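Local coordinates for protein aryl acylamidase (bacterium CSBL00001, PDB 4YJ6) that probably hydrolyses the amide bond of aryl acylamides, as a member of the amidase signature family of hydrolases, at residues 189-203 against 433-447. Numbering follows the deposited sequence.
Sequences RIPAAWTNTYGFQPS and TYLTNFSGHPSASVP
Strands 198-201 and 443-447 run antiparallel, their axes 4.7 Å apart, with G199–S445 and Q201–S443 as hydrogen-bonded pairs around the non-hydrogen-bonded pair F200–A444. Round Q201 and S443 the contact is polar. Q201 OE1 accepts from S443 OG and T436 OG1, each at 2.7 Å, the two hydroxyls arriving from opposite faces of its carbonyl plane. A bend at chi2 (-108°) brings the amide over toward T436 and H441, where NE2 donates to H441 O at 2.9 Å, nearly straight (163°) and close to the amide plane. An alanine in place of Q201 would take away the acceptor shared by both hydroxyls and would probably leave the H441 carbonyl without this donor and the hydroxyls less firmly oriented. The R189 guanidinium is sandwiched, Q201 OE1 over its centre on one face and T433 CB toward the rim of the other, 3.4 Å above the plane; NH1 and NH2 both reach T433 O in weak bonds, while NH2 also forms a salt bridge with D183. On the opposite side of the sheet, A444 CB packs 3.6 Å from Y198 CZ, and V446 CG1 meets the edge of that ring at CE1 (3.5 Å). The pair lies inside the mixed sheet of the amidase fold, between strands 223-228 and 454-462, with helix 165-172 against helix 190-195 and helix 315-339 against helix 434-439.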
loop_
_atom_site.group_PDB
_atom_site.type_symbol
_atom_site.label_atom_id
_atom_site.label_comp_id
_atom_site.label_asym_id
_atom_site.label_seq_id
_atom_site.Cartn_x
_atom_site.Cartn_y
_atom_site.Cartn_z
ATOM N N ARG A 189 -1.825 -2.296 -1.816
ATOM C CA ARG A 189 -2.915 -2.663 -2.701
ATOM C C ARG A 189 -4.150 -3.154 -1.941
ATOM O O ARG A 189 -5.284 -2.910 -2.368
ATOM C CB ARG A 189 -2.417 -3.785 -3.663
ATOM C CG ARG A 189 -1.276 -3.266 -4.574
ATOM C CD ARG A 189 -0.513 -4.409 -5.265
ATOM N NE ARG A 189 0.384 -5.066 -4.315
ATOM C CZ ARG A 189 0.816 -6.329 -4.470
ATOM N NH1 ARG A 189 0.362 -7.089 -5.480
ATOM N NH2 ARG A 189 1.665 -6.838 -3.605
ATOM N N ILE A 190 -3.924 -3.883 -0.856
ATOM C CA ILE A 190 -5.017 -4.468 -0.049
ATOM C C ILE A 190 -5.992 -3.385 0.449
ATOM O O ILE A 190 -7.186 -3.440 0.149
ATOM C CB ILE A 190 -4.444 -5.237 1.146
ATOM C CG1 ILE A 190 -3.666 -6.473 0.667
ATOM C CG2 ILE A 190 -5.557 -5.686 2.099
ATOM C CD1 ILE A 190 -2.645 -6.953 1.707
ATOM N N PRO A 191 -5.483 -2.348 1.138
ATOM C CA PRO A 191 -6.442 -1.357 1.630
ATOM C C PRO A 191 -6.969 -0.479 0.520
ATOM O O PRO A 191 -8.084 0.055 0.668
ATOM C CB PRO A 191 -5.618 -0.556 2.662
ATOM C CG PRO A 191 -4.195 -0.691 2.160
ATOM C CD PRO A 191 -4.124 -2.107 1.643
ATOM N N ALA A 192 -6.206 -0.296 -0.566
ATOM C CA ALA A 192 -6.749 0.435 -1.709
ATOM C C ALA A 192 -8.022 -0.281 -2.230
ATOM O O ALA A 192 -9.054 0.356 -2.479
ATOM C CB ALA A 192 -5.699 0.518 -2.829
ATOM N N ALA A 193 -7.920 -1.606 -2.394
ATOM C CA ALA A 193 -9.038 -2.423 -2.913
ATOM C C ALA A 193 -10.276 -2.234 -2.030
ATOM O O ALA A 193 -11.395 -2.082 -2.530
ATOM C CB ALA A 193 -8.633 -3.903 -2.935
ATOM N N TRP A 194 -10.091 -2.282 -0.715
ATOM C CA TRP A 194 -11.260 -2.128 0.168
ATOM C C TRP A 194 -11.778 -0.694 0.318
ATOM O O TRP A 194 -12.786 -0.504 0.978
ATOM C CB TRP A 194 -10.935 -2.672 1.562
ATOM C CG TRP A 194 -11.028 -4.176 1.686
ATOM C CD1 TRP A 194 -11.322 -5.075 0.689
ATOM C CD2 TRP A 194 -10.829 -4.948 2.878
ATOM N NE1 TRP A 194 -11.316 -6.356 1.201
ATOM C CE2 TRP A 194 -11.032 -6.311 2.533
ATOM C CE3 TRP A 194 -10.533 -4.622 4.211
ATOM C CZ2 TRP A 194 -10.909 -7.344 3.460
ATOM C CZ3 TRP A 194 -10.412 -5.656 5.143
ATOM C CH2 TRP A 194 -10.592 -7.005 4.750
ATOM N N THR A 195 -11.081 0.308 -0.224
ATOM C CA THR A 195 -11.486 1.720 -0.033
ATOM C C THR A 195 -11.678 2.505 -1.327
ATOM O O THR A 195 -11.761 3.737 -1.300
ATOM C CB THR A 195 -10.469 2.497 0.850
ATOM O OG1 THR A 195 -9.193 2.447 0.216
ATOM C CG2 THR A 195 -10.389 1.887 2.226
ATOM N N ASN A 196 -11.782 1.817 -2.463
ATOM C CA ASN A 196 -12.059 2.508 -3.730
ATOM C C ASN A 196 -10.930 3.475 -4.063
ATOM O O ASN A 196 -11.174 4.515 -4.642
ATOM C CB ASN A 196 -13.411 3.302 -3.672
ATOM C CG ASN A 196 -13.947 3.649 -5.033
ATOM O OD1 ASN A 196 -14.220 2.755 -5.832
ATOM N ND2 ASN A 196 -14.141 4.940 -5.302
ATOM N N THR A 197 -9.696 3.132 -3.684
ATOM C CA THR A 197 -8.560 3.953 -4.077
ATOM C C THR A 197 -7.584 3.172 -4.949
ATOM O O THR A 197 -7.692 1.953 -5.096
ATOM C CB THR A 197 -7.869 4.549 -2.856
ATOM O OG1 THR A 197 -7.594 3.519 -1.896
ATOM C CG2 THR A 197 -8.800 5.615 -2.200
ATOM N N TYR A 198 -6.687 3.911 -5.598
ATOM C CA TYR A 198 -5.732 3.300 -6.516
ATOM C C TYR A 198 -4.417 3.080 -5.789
ATOM O O TYR A 198 -3.827 4.029 -5.257
ATOM C CB TYR A 198 -5.557 4.238 -7.690
ATOM C CG TYR A 198 -4.582 3.731 -8.746
ATOM C CD1 TYR A 198 -4.920 2.649 -9.572
ATOM C CD2 TYR A 198 -3.338 4.332 -8.921
ATOM C CE1 TYR A 198 -4.050 2.206 -10.552
ATOM C CE2 TYR A 198 -2.450 3.884 -9.884
ATOM C CZ TYR A 198 -2.807 2.821 -10.691
ATOM O OH TYR A 198 -1.937 2.389 -11.639
ATOM N N GLY A 199 -3.946 1.838 -5.752
ATOM C CA GLY A 199 -2.734 1.528 -5.010
ATOM C C GLY A 199 -1.697 1.019 -5.982
ATOM O O GLY A 199 -1.923 -0.021 -6.610
ATOM N N PHE A 200 -0.549 1.705 -6.081
ATOM C CA PHE A 200 0.471 1.341 -7.073
ATOM C C PHE A 200 1.689 0.691 -6.407
ATOM O O PHE A 200 2.397 1.368 -5.637
ATOM C CB PHE A 200 0.952 2.567 -7.887
ATOM C CG PHE A 200 1.765 2.166 -9.089
ATOM C CD1 PHE A 200 1.130 1.898 -10.296
ATOM C CD2 PHE A 200 3.132 2.003 -9.006
ATOM C CE1 PHE A 200 1.850 1.488 -11.416
ATOM C CE2 PHE A 200 3.872 1.598 -10.115
ATOM C CZ PHE A 200 3.220 1.320 -11.318
ATOM N N GLN A 201 1.926 -0.593 -6.709
ATOM C CA GLN A 201 3.068 -1.358 -6.173
ATOM C C GLN A 201 4.119 -1.485 -7.291
ATOM O O GLN A 201 3.924 -2.234 -8.259
ATOM C CB GLN A 201 2.602 -2.747 -5.665
ATOM C CG GLN A 201 3.779 -3.707 -5.280
ATOM C CD GLN A 201 3.913 -4.809 -6.303
ATOM O OE1 GLN A 201 2.947 -5.544 -6.547
ATOM N NE2 GLN A 201 5.079 -4.922 -6.932
ATOM N N PRO A 202 5.225 -0.756 -7.165
ATOM C CA PRO A 202 6.187 -0.709 -8.278
ATOM C C PRO A 202 6.987 -1.991 -8.444
ATOM O O PRO A 202 7.049 -2.827 -7.525
ATOM C CB PRO A 202 7.173 0.442 -7.870
ATOM C CG PRO A 202 6.644 1.025 -6.618
ATOM C CD PRO A 202 5.659 0.044 -6.005
ATOM N N SER A 203 7.645 -2.128 -9.600
ATOM C CA SER A 203 8.571 -3.233 -9.824
ATOM C C SER A 203 9.620 -3.259 -8.735
ATOM O O SER A 203 10.054 -2.195 -8.293
ATOM C CB SER A 203 9.312 -3.005 -11.162
ATOM O OG SER A 203 8.395 -3.059 -12.245
ATOM N N THR A 433 -2.646 -10.624 -3.549
ATOM C CA THR A 433 -1.522 -9.721 -3.838
ATOM C C THR A 433 -0.141 -10.270 -3.468
ATOM O O THR A 433 0.865 -9.844 -4.070
ATOM C CB THR A 433 -1.706 -8.443 -2.983
ATOM O OG1 THR A 433 -2.110 -8.802 -1.655
ATOM C CG2 THR A 433 -2.840 -7.617 -3.568
ATOM N N TYR A 434 -0.051 -11.163 -2.471
ATOM C CA TYR A 434 1.291 -11.537 -2.002
ATOM C C TYR A 434 2.091 -12.258 -3.092
ATOM O O TYR A 434 3.331 -12.364 -2.959
ATOM C CB TYR A 434 1.295 -12.356 -0.685
ATOM C CG TYR A 434 0.668 -13.749 -0.739
ATOM C CD1 TYR A 434 1.268 -14.786 -1.470
ATOM C CD2 TYR A 434 -0.477 -14.036 -0.002
ATOM C CE1 TYR A 434 0.694 -16.066 -1.505
ATOM C CE2 TYR A 434 -1.052 -15.297 -0.025
ATOM C CZ TYR A 434 -0.465 -16.307 -0.775
ATOM O OH TYR A 434 -1.037 -17.573 -0.791
ATOM N N LEU A 435 1.428 -12.755 -4.137
ATOM C CA LEU A 435 2.187 -13.424 -5.210
ATOM C C LEU A 435 3.256 -12.491 -5.810
ATOM O O LEU A 435 4.319 -12.969 -6.189
ATOM C CB LEU A 435 1.281 -13.938 -6.316
ATOM C CG LEU A 435 0.274 -14.981 -5.853
ATOM C CD1 LEU A 435 -0.664 -15.345 -7.039
ATOM C CD2 LEU A 435 0.978 -16.210 -5.321
ATOM N N THR A 436 2.990 -11.177 -5.924
ATOM C CA THR A 436 4.006 -10.302 -6.537
ATOM C C THR A 436 5.072 -9.883 -5.528
ATOM O O THR A 436 6.119 -9.377 -5.915
ATOM C CB THR A 436 3.403 -9.021 -7.148
ATOM O OG1 THR A 436 2.848 -8.220 -6.107
ATOM C CG2 THR A 436 2.293 -9.380 -8.147
ATOM N N ASN A 437 4.837 -10.094 -4.238
ATOM C CA ASN A 437 5.948 -9.978 -3.285
ATOM C C ASN A 437 6.875 -11.193 -3.408
ATOM O O ASN A 437 8.042 -11.113 -3.103
ATOM C CB ASN A 437 5.433 -9.834 -1.845
ATOM C CG ASN A 437 4.522 -8.642 -1.703
ATOM O OD1 ASN A 437 3.309 -8.783 -1.818
ATOM N ND2 ASN A 437 5.096 -7.458 -1.482
ATOM N N PHE A 438 6.342 -12.336 -3.846
ATOM C CA PHE A 438 7.239 -13.428 -4.231
ATOM C C PHE A 438 7.950 -13.131 -5.550
ATOM O O PHE A 438 9.144 -13.412 -5.692
ATOM C CB PHE A 438 6.453 -14.727 -4.457
ATOM C CG PHE A 438 5.947 -15.364 -3.197
ATOM C CD1 PHE A 438 6.526 -15.097 -1.966
ATOM C CD2 PHE A 438 4.928 -16.307 -3.276
ATOM C CE1 PHE A 438 6.036 -15.750 -0.792
ATOM C CE2 PHE A 438 4.459 -16.959 -2.137
ATOM C CZ PHE A 438 5.013 -16.689 -0.904
ATOM N N SER A 439 7.230 -12.558 -6.522
ATOM C CA SER A 439 7.733 -12.550 -7.892
ATOM C C SER A 439 8.385 -11.277 -8.419
ATOM O O SER A 439 9.193 -11.366 -9.359
ATOM C CB SER A 439 6.610 -12.967 -8.865
ATOM O OG SER A 439 5.678 -11.906 -9.041
ATOM N N GLY A 440 8.039 -10.120 -7.831
ATOM C CA GLY A 440 8.741 -8.877 -8.121
ATOM C C GLY A 440 8.070 -8.033 -9.199
ATOM O O GLY A 440 8.514 -6.939 -9.492
ATOM N N HIS A 441 6.984 -8.529 -9.774
ATOM C CA HIS A 441 6.270 -7.814 -10.849
ATOM C C HIS A 441 5.552 -6.600 -10.324
ATOM O O HIS A 441 5.034 -6.641 -9.229
ATOM C CB HIS A 441 5.217 -8.770 -11.446
ATOM C CG HIS A 441 5.824 -9.938 -12.137
ATOM N ND1 HIS A 441 6.414 -10.991 -11.456
ATOM C CD2 HIS A 441 5.993 -10.196 -13.457
ATOM C CE1 HIS A 441 6.910 -11.839 -12.334
ATOM N NE2 HIS A 441 6.681 -11.377 -13.554
ATOM N N PRO A 442 5.507 -5.519 -11.108
ATOM C CA PRO A 442 4.722 -4.344 -10.723
ATOM C C PRO A 442 3.208 -4.663 -10.805
ATOM O O PRO A 442 2.826 -5.405 -11.705
ATOM C CB PRO A 442 5.088 -3.325 -11.803
ATOM C CG PRO A 442 5.383 -4.176 -13.074
ATOM C CD PRO A 442 6.123 -5.386 -12.450
ATOM N N SER A 443 2.383 -4.093 -9.931
ATOM C CA SER A 443 0.951 -4.279 -10.052
ATOM C C SER A 443 0.237 -3.112 -9.385
ATOM O O SER A 443 0.813 -2.436 -8.535
ATOM C CB SER A 443 0.511 -5.613 -9.406
ATOM O OG SER A 443 0.685 -5.608 -7.989
ATOM N N ALA A 444 -1.018 -2.895 -9.760
ATOM C CA ALA A 444 -1.782 -1.836 -9.109
ATOM C C ALA A 444 -3.193 -2.334 -8.880
ATOM O O ALA A 444 -3.739 -3.041 -9.711
ATOM C CB ALA A 444 -1.797 -0.572 -9.986
ATOM N N SER A 445 -3.771 -1.958 -7.747
ATOM C CA SER A 445 -5.179 -2.240 -7.507
ATOM C C SER A 445 -6.009 -1.068 -8.045
ATOM O O SER A 445 -5.832 0.065 -7.602
ATOM C CB SER A 445 -5.470 -2.456 -6.031
ATOM O OG SER A 445 -6.859 -2.797 -5.874
ATOM N N VAL A 446 -6.912 -1.362 -8.985
ATOM C CA VAL A 446 -7.856 -0.377 -9.522
ATOM C C VAL A 446 -9.275 -0.634 -8.988
ATOM O O VAL A 446 -9.759 -1.765 -9.001
ATOM C CB VAL A 446 -7.923 -0.359 -11.090
ATOM C CG1 VAL A 446 -6.588 0.108 -11.664
ATOM C CG2 VAL A 446 -8.273 -1.735 -11.697
ATOM N N PRO A 447 -9.963 0.420 -8.564
ATOM C CA PRO A 447 -11.324 0.224 -8.052
ATOM C C PRO A 447 -12.204 -0.340 -9.149
ATOM O O PRO A 447 -12.278 0.243 -10.227
ATOM C CB PRO A 447 -11.757 1.669 -7.689
ATOM C CG PRO A 447 -10.426 2.328 -7.243
ATOM C CD PRO A 447 -9.403 1.750 -8.214
HETATM O O HOH W 1 -8.636 -0.700 -5.824
#